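Local structure of alpha-glucosidase (Pseudoalteromonas sp. K8, 5HQA) at residues Asn324-Ser329 and Asn395-Asp400; Gly355-Ser360 and Ser364-Gln369; Thr387-Asp392 and Asn417-Asn422. The protein hydrolyses alpha-glucosides as a calcium-binding glycoside hydrolase of family 97 whose activity is stimulated by chloride. All coordinates share one frame; numbering follows the deposited sequence.

In the fold
Along the chain, Asn-324 to Ser-329 comes first, in the loop after barrel strand 307-310, and opens contact 1, which closes only at strand 396-399, 66 residues on. Nested inside that long loop is contact 2, a short return with three residues between its segments that lays the start of helix 363-379 against the end of strand 352-358. Contact 3 starts after contact 2 has closed, at the end of strand 384-388, and closes on helix 413-428, so its segments alternate with those of contact 1. Contacts 2 and 3 pin two helices to neighbouring strands of the catalytic barrel and both reach the bound AC1, whereas contact 1 ties the loop after strand 307-310 to hairpin strand 396-399 at the surface.

Contact 1: Asn324-Ser329 and Asn395-Asp400; sequences NGDVFS and NIKRID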
loop_
_atom_site.group_PDB
_atom_site.type_symbol
_atom_site.label_atom_id
_atom_site.label_comp_id
_atom_site.label_asym_id
_atom_site.label_seq_id
_atom_site.Cartn_x
_atom_site.Cartn_y
_atom_site.Cartn_z
ATOM N N ASN A 324 17.667 18.352 -8.037
ATOM C CA ASN A 324 17.222 19.710 -7.761
ATOM C C ASN A 324 16.464 19.837 -6.443
ATOM O O ASN A 324 15.753 20.829 -6.246
ATOM C CB ASN A 324 16.357 20.220 -8.915
ATOM C CG ASN A 324 17.149 20.416 -10.189
ATOM O OD1 ASN A 324 18.378 20.351 -10.184
ATOM N ND2 ASN A 324 16.450 20.673 -11.288
ATOM N N GLY A 325 16.616 18.873 -5.528
ATOM C CA GLY A 325 15.866 18.923 -4.280
ATOM C C GLY A 325 16.055 20.209 -3.496
ATOM O O GLY A 325 15.137 20.657 -2.805
ATOM N N ASP A 326 17.233 20.835 -3.606
ATOM C CA ASP A 326 17.490 22.069 -2.870
ATOM C C ASP A 326 16.729 23.265 -3.427
ATOM O O ASP A 326 16.530 24.240 -2.695
ATOM C CB ASP A 326 18.983 22.425 -2.883
ATOM C CG ASP A 326 19.852 21.418 -2.149
ATOM O OD1 ASP A 326 19.333 20.436 -1.559
ATOM O OD2 ASP A 326 21.084 21.625 -2.161
ATOM N N VAL A 327 16.331 23.241 -4.699
ATOM C CA VAL A 327 15.873 24.459 -5.368
ATOM C C VAL A 327 14.399 24.447 -5.737
ATOM O O VAL A 327 13.904 25.473 -6.228
ATOM C CB VAL A 327 16.715 24.765 -6.624
ATOM C CG1 VAL A 327 18.159 25.012 -6.226
ATOM C CG2 VAL A 327 16.607 23.632 -7.636
ATOM N N PHE A 328 13.686 23.338 -5.540
ATOM C CA PHE A 328 12.248 23.326 -5.793
ATOM C C PHE A 328 11.555 24.419 -4.989
ATOM O O PHE A 328 11.795 24.571 -3.787
ATOM C CB PHE A 328 11.651 21.969 -5.415
ATOM C CG PHE A 328 11.828 20.910 -6.454
ATOM C CD1 PHE A 328 11.432 21.130 -7.765
ATOM C CD2 PHE A 328 12.381 19.684 -6.117
ATOM C CE1 PHE A 328 11.583 20.141 -8.731
ATOM C CE2 PHE A 328 12.541 18.690 -7.070
ATOM C CZ PHE A 328 12.144 18.917 -8.383
ATOM N N SER A 329 10.698 25.186 -5.658
ATOM C CA SER A 329 9.731 26.042 -4.988
ATOM C C SER A 329 8.390 25.325 -4.951
ATOM O O SER A 329 7.977 24.709 -5.939
ATOM C CB SER A 329 9.577 27.385 -5.708
ATOM O OG SER A 329 8.500 28.136 -5.164
ATOM N N ASN A 395 19.214 8.077 1.332
ATOM C CA ASN A 395 19.686 9.384 0.875
ATOM C C ASN A 395 18.608 10.466 0.921
ATOM O O ASN A 395 18.678 11.450 0.178
ATOM C CB ASN A 395 20.281 9.277 -0.526
ATOM C CG ASN A 395 21.676 8.718 -0.499
ATOM O OD1 ASN A 395 22.637 9.456 -0.325
ATOM N ND2 ASN A 395 21.797 7.399 -0.613
ATOM N N ILE A 396 17.613 10.318 1.798
ATOM C CA ILE A 396 16.854 11.486 2.221
ATOM C C ILE A 396 17.842 12.526 2.741
ATOM O O ILE A 396 18.775 12.199 3.481
ATOM C CB ILE A 396 15.831 11.102 3.308
ATOM C CG1 ILE A 396 14.694 10.252 2.725
ATOM C CG2 ILE A 396 15.287 12.359 4.013
ATOM C CD1 ILE A 396 13.747 11.027 1.811
ATOM N N LYS A 397 17.652 13.780 2.352
ATOM C CA LYS A 397 18.491 14.870 2.828
ATOM C C LYS A 397 17.694 15.734 3.797
ATOM O O LYS A 397 16.612 16.227 3.451
ATOM C CB LYS A 397 19.001 15.715 1.663
ATOM C CG LYS A 397 19.849 16.910 2.087
ATOM C CD LYS A 397 20.278 17.705 0.856
ATOM C CE LYS A 397 21.025 18.955 1.236
ATOM N NZ LYS A 397 21.545 19.652 0.031
ATOM N N ARG A 398 18.223 15.911 5.009
ATOM C CA ARG A 398 17.698 16.898 5.944
ATOM C C ARG A 398 18.831 17.811 6.389
ATOM O O ARG A 398 20.009 17.456 6.320
ATOM C CB ARG A 398 17.040 16.249 7.168
ATOM C CG ARG A 398 18.024 15.568 8.100
ATOM C CD ARG A 398 17.317 14.912 9.278
ATOM N NE ARG A 398 18.273 14.259 10.166
ATOM C CZ ARG A 398 18.734 14.797 11.291
ATOM N NH1 ARG A 398 19.607 14.127 12.032
ATOM N NH2 ARG A 398 18.314 15.998 11.678
ATOM N N ILE A 399 18.456 19.010 6.828
ATOM C CA ILE A 399 19.387 19.969 7.407
ATOM C C ILE A 399 19.112 19.999 8.901
ATOM O O ILE A 399 17.982 20.281 9.317
ATOM C CB ILE A 399 19.223 21.364 6.787
ATOM C CG1 ILE A 399 19.338 21.296 5.265
ATOM C CG2 ILE A 399 20.258 22.308 7.352
ATOM C CD1 ILE A 399 20.691 20.838 4.773
ATOM N N ASP A 400 20.129 19.707 9.713
ATOM C CA ASP A 400 19.878 19.633 11.147
ATOM C C ASP A 400 19.890 21.032 11.766
ATOM O O ASP A 400 20.078 22.043 11.081
ATOM C CB ASP A 400 20.855 18.664 11.828
ATOM C CG ASP A 400 22.291 19.197 11.972
ATOM O OD1 ASP A 400 22.589 20.400 11.773
ATOM O OD2 ASP A 400 23.148 18.356 12.329
#
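The carboxylate of Asp-326 is the flat group here, and Lys-397 meets it on the side where its two oxygens face each other, over neither face: the ammonium NZ approaches close to the carboxylate plane. The shorter link runs from Lys-397 NZ to Asp-326 OD1, 2.8 Å, and uses the syn lone pair of that oxygen. A second, weak bond joins NZ to Asp-326 OD2 at 3.0 Å, so the salt bridge is forked, though unevenly. The two side chains cross at about a right angle. With CG anti to the backbone N (chi1 178°) and every later torsion close to extended, the lysine spans the distance as a straight rod, and beyond the ammonium group only CE and CD come near, alongside OD1.

Both partners sit in excursions that follow strands of the (beta/alpha)8 barrel. Asp-326 belongs to the one after strand 307-310, in a tight turn where Val-327 N bonds to Asn-324 O at 2.9 Å. Lys-397 lies on strand 396-399, which pairs antiparallel with strand 405-408 in a hairpin set between barrel strand 384-388 and helix 413-428. The backbone of Lys-397 is in turn hydrogen-bonded to Gly-361 and Val-363, where helix 363-379 starts.

Asp-326 OD1 has a further partner, Asn-362 ND2, from that same connection, so one oxygen collects two donors from different parts of the chain. With both on OD1, the carboxylate is likely to be limited in its rotation. The pair is at the surface and buries only 75 Å² in all, so solvent is likely to screen the charges. Further along the strand, Ile-399 N bonds to Ser-364 OG of helix 363-379.

Contact 2: Gly355-Ser360 and Ser364-Gln369; sequences GHHETS and SNYRKQ. With AC1 (4,6-dideoxy-4-{[(1S,4R,5S,6S)-4,5,6-trihydroxy-3-(hydroxymethyl)cyclohex-2-en-1-yl]amino}-alpha-D-glucopyranose), chain B.
Thr-359 and Tyr-366 bring the backbones closest, with their CA atoms 6.3 Å apart, where strand 352-358 has just ended and helix 363-379 is in its first turn. These are the first two elements of a beta-alpha-beta unit of the barrel, completed by strand 384-388. His-357 and Thr-359 point toward the helix, and Glu-358 between them points away from it; its carboxylate belongs to the sugar pocket.

Tyr-366 carries the contact: CG lies anti to the backbone N (chi1 -176°), sending the ring across to the strand. Its OH reaches His-357 ND1 at 2.7 Å, near the plane of the imidazole, while the two rings stay oblique, their planes 69° apart. Thr-359 CG2 touches Tyr-366 CD2 at 3.5 Å; its OG1 turns to Gly-388 O.

On the pocket side, AC1 O6B donates to Glu-358 OE1 at 2.9 Å, and His-356 presents its ring edge to the same hydroxyl. Ser-360 N holds Glu-358 OE2 through the anti lone pair, with Val-390 N as a further donor, fixing the carboxylate's rotation. The buried Tyr-366 OH also receives Asn-422 ND2; two bonds thus grip this hydroxyl and are likely to fix where it lies, while its bond to ND1 would probably hinder the imidazole from turning.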
loop_
_atom_site.group_PDB
_atom_site.type_symbol
_atom_site.label_atom_id
_atom_site.label_comp_id
_atom_site.label_asym_id
_atom_site.label_seq_id
_atom_site.Cartn_x
_atom_site.Cartn_y
_atom_site.Cartn_z
ATOM N N GLY A 355 -2.735 18.620 -6.784
ATOM C CA GLY A 355 -1.437 19.228 -6.575
ATOM C C GLY A 355 -0.309 18.208 -6.589
ATOM O O GLY A 355 -0.522 16.994 -6.543
ATOM N N HIS A 356 0.918 18.721 -6.655
ATOM C CA HIS A 356 2.086 17.852 -6.762
ATOM C C HIS A 356 3.268 18.520 -6.087
ATOM O O HIS A 356 3.631 19.645 -6.448
ATOM C CB HIS A 356 2.431 17.540 -8.219
ATOM C CG HIS A 356 3.533 16.539 -8.360
ATOM N ND1 HIS A 356 4.672 16.781 -9.098
ATOM C CD2 HIS A 356 3.677 15.298 -7.835
ATOM C CE1 HIS A 356 5.465 15.723 -9.036
ATOM N NE2 HIS A 356 4.884 14.808 -8.277
ATOM N N HIS A 357 3.873 17.814 -5.132
ATOM C CA HIS A 357 5.022 18.282 -4.358
ATOM C C HIS A 357 6.102 17.208 -4.447
ATOM O O HIS A 357 6.146 16.319 -3.597
ATOM C CB HIS A 357 4.648 18.537 -2.896
ATOM C CG HIS A 357 3.758 19.720 -2.685
ATOM N ND1 HIS A 357 3.077 19.926 -1.508
ATOM C CD2 HIS A 357 3.442 20.762 -3.491
ATOM C CE1 HIS A 357 2.373 21.042 -1.597
ATOM N NE2 HIS A 357 2.580 21.570 -2.789
ATOM N N GLU A 358 6.964 17.280 -5.462
ATOM C CA GLU A 358 8.148 16.427 -5.513
ATOM C C GLU A 358 9.294 17.108 -4.773
ATOM O O GLU A 358 9.598 18.278 -5.032
ATOM C CB GLU A 358 8.560 16.136 -6.958
ATOM C CG GLU A 358 9.882 15.365 -7.078
ATOM C CD GLU A 358 9.827 13.989 -6.413
ATOM O OE1 GLU A 358 8.975 13.158 -6.803
ATOM O OE2 GLU A 358 10.632 13.731 -5.486
ATOM N N THR A 359 9.937 16.375 -3.864
ATOM C CA THR A 359 11.028 16.929 -3.076
ATOM C C THR A 359 12.406 16.543 -3.589
ATOM O O THR A 359 13.394 17.158 -3.172
ATOM C CB THR A 359 10.924 16.471 -1.621
ATOM O OG1 THR A 359 11.161 15.058 -1.560
ATOM C CG2 THR A 359 9.538 16.782 -1.052
ATOM N N SER A 360 12.496 15.532 -4.459
ATOM C CA SER A 360 13.774 14.908 -4.816
ATOM C C SER A 360 14.616 14.626 -3.573
ATOM O O SER A 360 15.839 14.779 -3.572
ATOM C CB SER A 360 14.554 15.754 -5.821
ATOM O OG SER A 360 13.954 15.667 -7.097
ATOM N N SER A 364 13.894 19.035 4.087
ATOM C CA SER A 364 13.955 20.295 4.818
ATOM C C SER A 364 13.523 21.460 3.942
ATOM O O SER A 364 12.839 22.371 4.414
ATOM C CB SER A 364 15.366 20.526 5.357
ATOM O OG SER A 364 15.687 19.544 6.329
ATOM N N ASN A 365 13.915 21.441 2.664
ATOM C CA ASN A 365 13.442 22.453 1.726
ATOM C C ASN A 365 11.928 22.395 1.571
ATOM O O ASN A 365 11.273 23.431 1.410
ATOM C CB ASN A 365 14.125 22.271 0.370
ATOM C CG ASN A 365 13.636 23.269 -0.664
ATOM O OD1 ASN A 365 13.745 24.477 -0.473
ATOM N ND2 ASN A 365 13.097 22.767 -1.773
ATOM N N TYR A 366 11.355 21.191 1.607
ATOM C CA TYR A 366 9.899 21.067 1.560
ATOM C C TYR A 366 9.274 21.551 2.861
ATOM O O TYR A 366 8.311 22.326 2.851
ATOM C CB TYR A 366 9.519 19.612 1.290
ATOM C CG TYR A 366 8.038 19.332 1.106
ATOM C CD1 TYR A 366 7.176 20.280 0.562
ATOM C CD2 TYR A 366 7.509 18.095 1.465
ATOM C CE1 TYR A 366 5.815 20.002 0.384
ATOM C CE2 TYR A 366 6.164 17.806 1.287
ATOM C CZ TYR A 366 5.327 18.757 0.747
ATOM O OH TYR A 366 3.997 18.450 0.592
ATOM N N ARG A 367 9.820 21.104 3.993
ATOM C CA ARG A 367 9.248 21.448 5.291
ATOM C C ARG A 367 9.176 22.959 5.486
ATOM O O ARG A 367 8.175 23.481 5.998
ATOM C CB ARG A 367 10.073 20.792 6.402
ATOM C CG ARG A 367 9.833 21.357 7.788
ATOM C CD ARG A 367 8.570 20.808 8.404
ATOM N NE ARG A 367 8.766 19.459 8.921
ATOM C CZ ARG A 367 8.470 19.067 10.155
ATOM N NH1 ARG A 367 7.948 19.912 11.026
ATOM N NH2 ARG A 367 8.682 17.813 10.509
ATOM N N LYS A 368 10.215 23.687 5.067
ATOM C CA LYS A 368 10.205 25.124 5.304
ATOM C C LYS A 368 9.156 25.835 4.466
ATOM O O LYS A 368 8.691 26.906 4.868
ATOM C CB LYS A 368 11.595 25.724 5.063
ATOM C CG LYS A 368 11.981 25.947 3.620
ATOM C CD LYS A 368 13.482 26.268 3.509
ATOM C CE LYS A 368 13.951 26.347 2.047
ATOM N NZ LYS A 368 15.348 25.828 1.846
ATOM N N GLN A 369 8.742 25.255 3.339
ATOM C CA GLN A 369 7.745 25.872 2.466
ATOM C C GLN A 369 6.360 25.261 2.621
ATOM O O GLN A 369 5.411 25.733 1.987
ATOM C CB GLN A 369 8.167 25.749 1.001
ATOM C CG GLN A 369 9.527 26.300 0.671
ATOM C CD GLN A 369 9.842 26.127 -0.797
ATOM O OE1 GLN A 369 9.112 26.623 -1.663
ATOM N NE2 GLN A 369 10.920 25.401 -1.093
HETATM C C1 AC1 B . 13.346 7.180 -10.124
HETATM O O2 AC1 B . 13.140 5.475 -8.456
HETATM C C2 AC1 B . 12.569 6.716 -8.901
HETATM C C4A AC1 B . 6.459 10.869 -10.635
HETATM C C3 AC1 B . 11.099 6.574 -9.196
HETATM O O3 AC1 B . 10.405 6.065 -8.044
HETATM C C4 AC1 B . 10.539 7.897 -9.647
HETATM N N4A AC1 B . 9.043 7.929 -9.683
HETATM C C5 AC1 B . 11.155 8.015 -11.032
HETATM O O5 AC1 B . 12.613 8.260 -10.865
HETATM C C6 AC1 B . 10.583 9.105 -11.886
HETATM C C1B AC1 B . 8.419 9.123 -9.007
HETATM C C2B AC1 B . 6.755 8.991 -9.043
HETATM O O2B AC1 B . 6.416 7.689 -8.567
HETATM C C3B AC1 B . 6.246 9.280 -10.321
HETATM O O3B AC1 B . 4.829 9.000 -10.446
HETATM O O4 AC1 B . 6.076 11.159 -11.965
HETATM C C5B AC1 B . 7.817 11.311 -10.420
HETATM C C7B AC1 B . 8.819 10.383 -9.535
HETATM C C6B AC1 B . 8.080 12.825 -10.484
HETATM O O6B AC1 B . 7.557 13.396 -9.326
#

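Contact 3: Thr387-Asp392 and Asn417-Asn422; sequences TGYVAD and NEYLHN. With AC1 (4,6-dideoxy-4-{[(1S,4R,5S,6S)-4,5,6-trihydroxy-3-(hydroxymethyl)cyclohex-2-en-1-yl]amino}-alpha-D-glucopyranose), chain B.
Tyr-419 drives the edge of its ring into one face of Tyr-389, an edge-to-face pair with planes at 73° and centroids 5.0 Å apart. The atom that leads is Tyr-419 CE1, which stands 3.6 Å from Tyr-389 CE1 and lies off-centre, toward the rim of the ring beneath it. The two side chains lie antiparallel; Tyr-419 OH goes on to the carbonyl oxygen of Glu-437, a calcium ligand, whose carboxylate in turn accepts Tyr-389 N.

This is where a barrel strand, 384-388, passes into its loop and is backed by helix 413-428, the next helix of the (beta/alpha)8 fold. Nearer the strand, Thr-387 and Asn-422 meet head-on, with Thr-387 CG2 at 3.7 Å from Asn-422 OD1. Asn-422 CG lies anti to the backbone N (chi1 180°), which carries the amide across to Thr-387, almost upright to the Tyr-389 ring, 86° between planes; its nitrogen is engaged by Tyr-366. A water links the polar ends: it donates to Asn-422 OD1 at 2.8 Å and also bonds Thr-387 OG1 and, at 2.9 Å, Tyr-389 OH, three partners all from buried residues. Replacing Tyr-389 with an alanine would probably leave the Tyr-419 edge without its face and the water short of one partner, with a gap between strand and helix. The following residue packs against the bound AC1 instead: Val-390 CG2 is 3.5 Å from AC1 C7B, in the unsaturated ring of the inhibitor.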
loop_
_atom_site.group_PDB
_atom_site.type_symbol
_atom_site.label_atom_id
_atom_site.label_comp_id
_atom_site.label_asym_id
_atom_site.label_seq_id
_atom_site.Cartn_x
_atom_site.Cartn_y
_atom_site.Cartn_z
ATOM N N THR A 387 2.590 13.676 -3.270
ATOM C CA THR A 387 3.926 14.028 -2.806
ATOM C C THR A 387 4.942 13.016 -3.323
ATOM O O THR A 387 4.594 11.914 -3.756
ATOM C CB THR A 387 3.986 14.089 -1.277
ATOM O OG1 THR A 387 3.625 12.809 -0.736
ATOM C CG2 THR A 387 3.031 15.173 -0.742
ATOM N N GLY A 388 6.207 13.404 -3.288
ATOM C CA GLY A 388 7.254 12.566 -3.841
ATOM C C GLY A 388 8.554 12.781 -3.108
ATOM O O GLY A 388 8.859 13.890 -2.665
ATOM N N TYR A 389 9.331 11.704 -2.979
ATOM C CA TYR A 389 10.578 11.734 -2.219
ATOM C C TYR A 389 11.667 10.983 -2.989
ATOM O O TYR A 389 12.295 10.053 -2.489
ATOM C CB TYR A 389 10.359 11.147 -0.820
ATOM C CG TYR A 389 9.320 11.921 -0.021
ATOM C CD1 TYR A 389 7.959 11.697 -0.209
ATOM C CD2 TYR A 389 9.702 12.888 0.904
ATOM C CE1 TYR A 389 7.005 12.422 0.493
ATOM C CE2 TYR A 389 8.750 13.619 1.622
ATOM C CZ TYR A 389 7.404 13.375 1.411
ATOM O OH TYR A 389 6.448 14.081 2.118
ATOM N N VAL A 390 11.912 11.387 -4.236
ATOM C CA VAL A 390 12.815 10.620 -5.096
ATOM C C VAL A 390 14.259 10.831 -4.637
ATOM O O VAL A 390 14.813 11.926 -4.751
ATOM C CB VAL A 390 12.642 10.990 -6.574
ATOM C CG1 VAL A 390 13.704 10.277 -7.418
ATOM C CG2 VAL A 390 11.259 10.586 -7.041
ATOM N N ALA A 391 14.868 9.768 -4.119
ATOM C CA ALA A 391 16.278 9.700 -3.758
ATOM C C ALA A 391 16.589 8.233 -3.493
ATOM O O ALA A 391 15.695 7.459 -3.135
ATOM C CB ALA A 391 16.602 10.551 -2.517
ATOM N N ASP A 392 17.853 7.860 -3.674
ATOM C CA ASP A 392 18.239 6.479 -3.418
ATOM C C ASP A 392 18.025 6.123 -1.950
ATOM O O ASP A 392 17.942 6.994 -1.076
ATOM C CB ASP A 392 19.703 6.250 -3.782
ATOM C CG ASP A 392 19.937 6.198 -5.284
ATOM O OD1 ASP A 392 18.971 6.397 -6.071
ATOM O OD2 ASP A 392 21.106 5.965 -5.670
ATOM N N ASN A 417 8.070 10.160 11.139
ATOM C CA ASN A 417 7.466 11.357 11.713
ATOM C C ASN A 417 7.287 12.460 10.675
ATOM O O ASN A 417 6.311 13.222 10.739
ATOM C CB ASN A 417 8.319 11.857 12.881
ATOM C CG ASN A 417 8.213 10.954 14.099
ATOM O OD1 ASN A 417 7.238 10.211 14.237
ATOM N ND2 ASN A 417 9.215 11.006 14.982
ATOM N N GLU A 418 8.212 12.556 9.718
ATOM C CA GLU A 418 8.125 13.572 8.676
ATOM C C GLU A 418 6.900 13.355 7.789
ATOM O O GLU A 418 6.193 14.313 7.449
ATOM C CB GLU A 418 9.416 13.555 7.856
ATOM C CG GLU A 418 9.662 14.799 7.037
ATOM C CD GLU A 418 9.929 16.041 7.880
ATOM O OE1 GLU A 418 10.503 15.936 8.990
ATOM O OE2 GLU A 418 9.548 17.136 7.417
ATOM N N TYR A 419 6.625 12.103 7.409
ATOM C CA TYR A 419 5.443 11.831 6.594
ATOM C C TYR A 419 4.172 12.215 7.335
ATOM O O TYR A 419 3.266 12.836 6.766
ATOM C CB TYR A 419 5.370 10.353 6.210
ATOM C CG TYR A 419 6.394 9.859 5.218
ATOM C CD1 TYR A 419 6.406 10.323 3.901
ATOM C CD2 TYR A 419 7.322 8.884 5.586
ATOM C CE1 TYR A 419 7.344 9.839 2.985
ATOM C CE2 TYR A 419 8.257 8.396 4.686
ATOM C CZ TYR A 419 8.265 8.881 3.391
ATOM O OH TYR A 419 9.182 8.387 2.493
ATOM N N LEU A 420 4.068 11.814 8.606
ATOM C CA LEU A 420 2.838 12.075 9.342
ATOM C C LEU A 420 2.640 13.567 9.573
ATOM O O LEU A 420 1.503 14.047 9.552
ATOM C CB LEU A 420 2.835 11.306 10.666
ATOM C CG LEU A 420 1.496 11.381 11.408
ATOM C CD1 LEU A 420 0.369 10.853 10.531
ATOM C CD2 LEU A 420 1.543 10.638 12.735
ATOM N N HIS A 421 3.723 14.323 9.763
ATOM C CA HIS A 421 3.577 15.769 9.875
ATOM C C HIS A 421 2.932 16.344 8.623
ATOM O O HIS A 421 2.029 17.183 8.709
ATOM C CB HIS A 421 4.928 16.436 10.110
ATOM C CG HIS A 421 4.894 17.917 9.894
ATOM N ND1 HIS A 421 4.283 18.782 10.777
ATOM C CD2 HIS A 421 5.353 18.681 8.873
ATOM C CE1 HIS A 421 4.387 20.019 10.321
ATOM N NE2 HIS A 421 5.033 19.986 9.169
ATOM N N ASN A 422 3.391 15.895 7.453
ATOM C CA ASN A 422 2.838 16.350 6.178
ATOM C C ASN A 422 1.347 16.032 6.084
ATOM O O ASN A 422 0.533 16.890 5.706
ATOM C CB ASN A 422 3.634 15.692 5.042
ATOM C CG ASN A 422 3.146 16.088 3.662
ATOM O OD1 ASN A 422 2.585 15.267 2.939
ATOM N ND2 ASN A 422 3.387 17.337 3.278
HETATM C C1 AC1 B . 13.346 7.180 -10.124
HETATM O O2 AC1 B . 13.140 5.475 -8.456
HETATM C C2 AC1 B . 12.569 6.716 -8.901
HETATM C C4A AC1 B . 6.459 10.869 -10.635
HETATM C C3 AC1 B . 11.099 6.574 -9.196
HETATM O O3 AC1 B . 10.405 6.065 -8.044
HETATM C C4 AC1 B . 10.539 7.897 -9.647
HETATM N N4A AC1 B . 9.043 7.929 -9.683
HETATM C C5 AC1 B . 11.155 8.015 -11.032
HETATM O O5 AC1 B . 12.613 8.260 -10.865
HETATM C C6 AC1 B . 10.583 9.105 -11.886
HETATM C C1B AC1 B . 8.419 9.123 -9.007
HETATM C C2B AC1 B . 6.755 8.991 -9.043
HETATM O O2B AC1 B . 6.416 7.689 -8.567
HETATM C C3B AC1 B . 6.246 9.280 -10.321
HETATM O O3B AC1 B . 4.829 9.000 -10.446
HETATM O O4 AC1 B . 6.076 11.159 -11.965
HETATM C C5B AC1 B . 7.817 11.311 -10.420
HETATM C C7B AC1 B . 8.819 10.383 -9.535
HETATM C C6B AC1 B . 8.080 12.825 -10.484
HETATM O O6B AC1 B . 7.557 13.396 -9.326
HETATM O O HOH W 1 3.803 12.909 2.071
#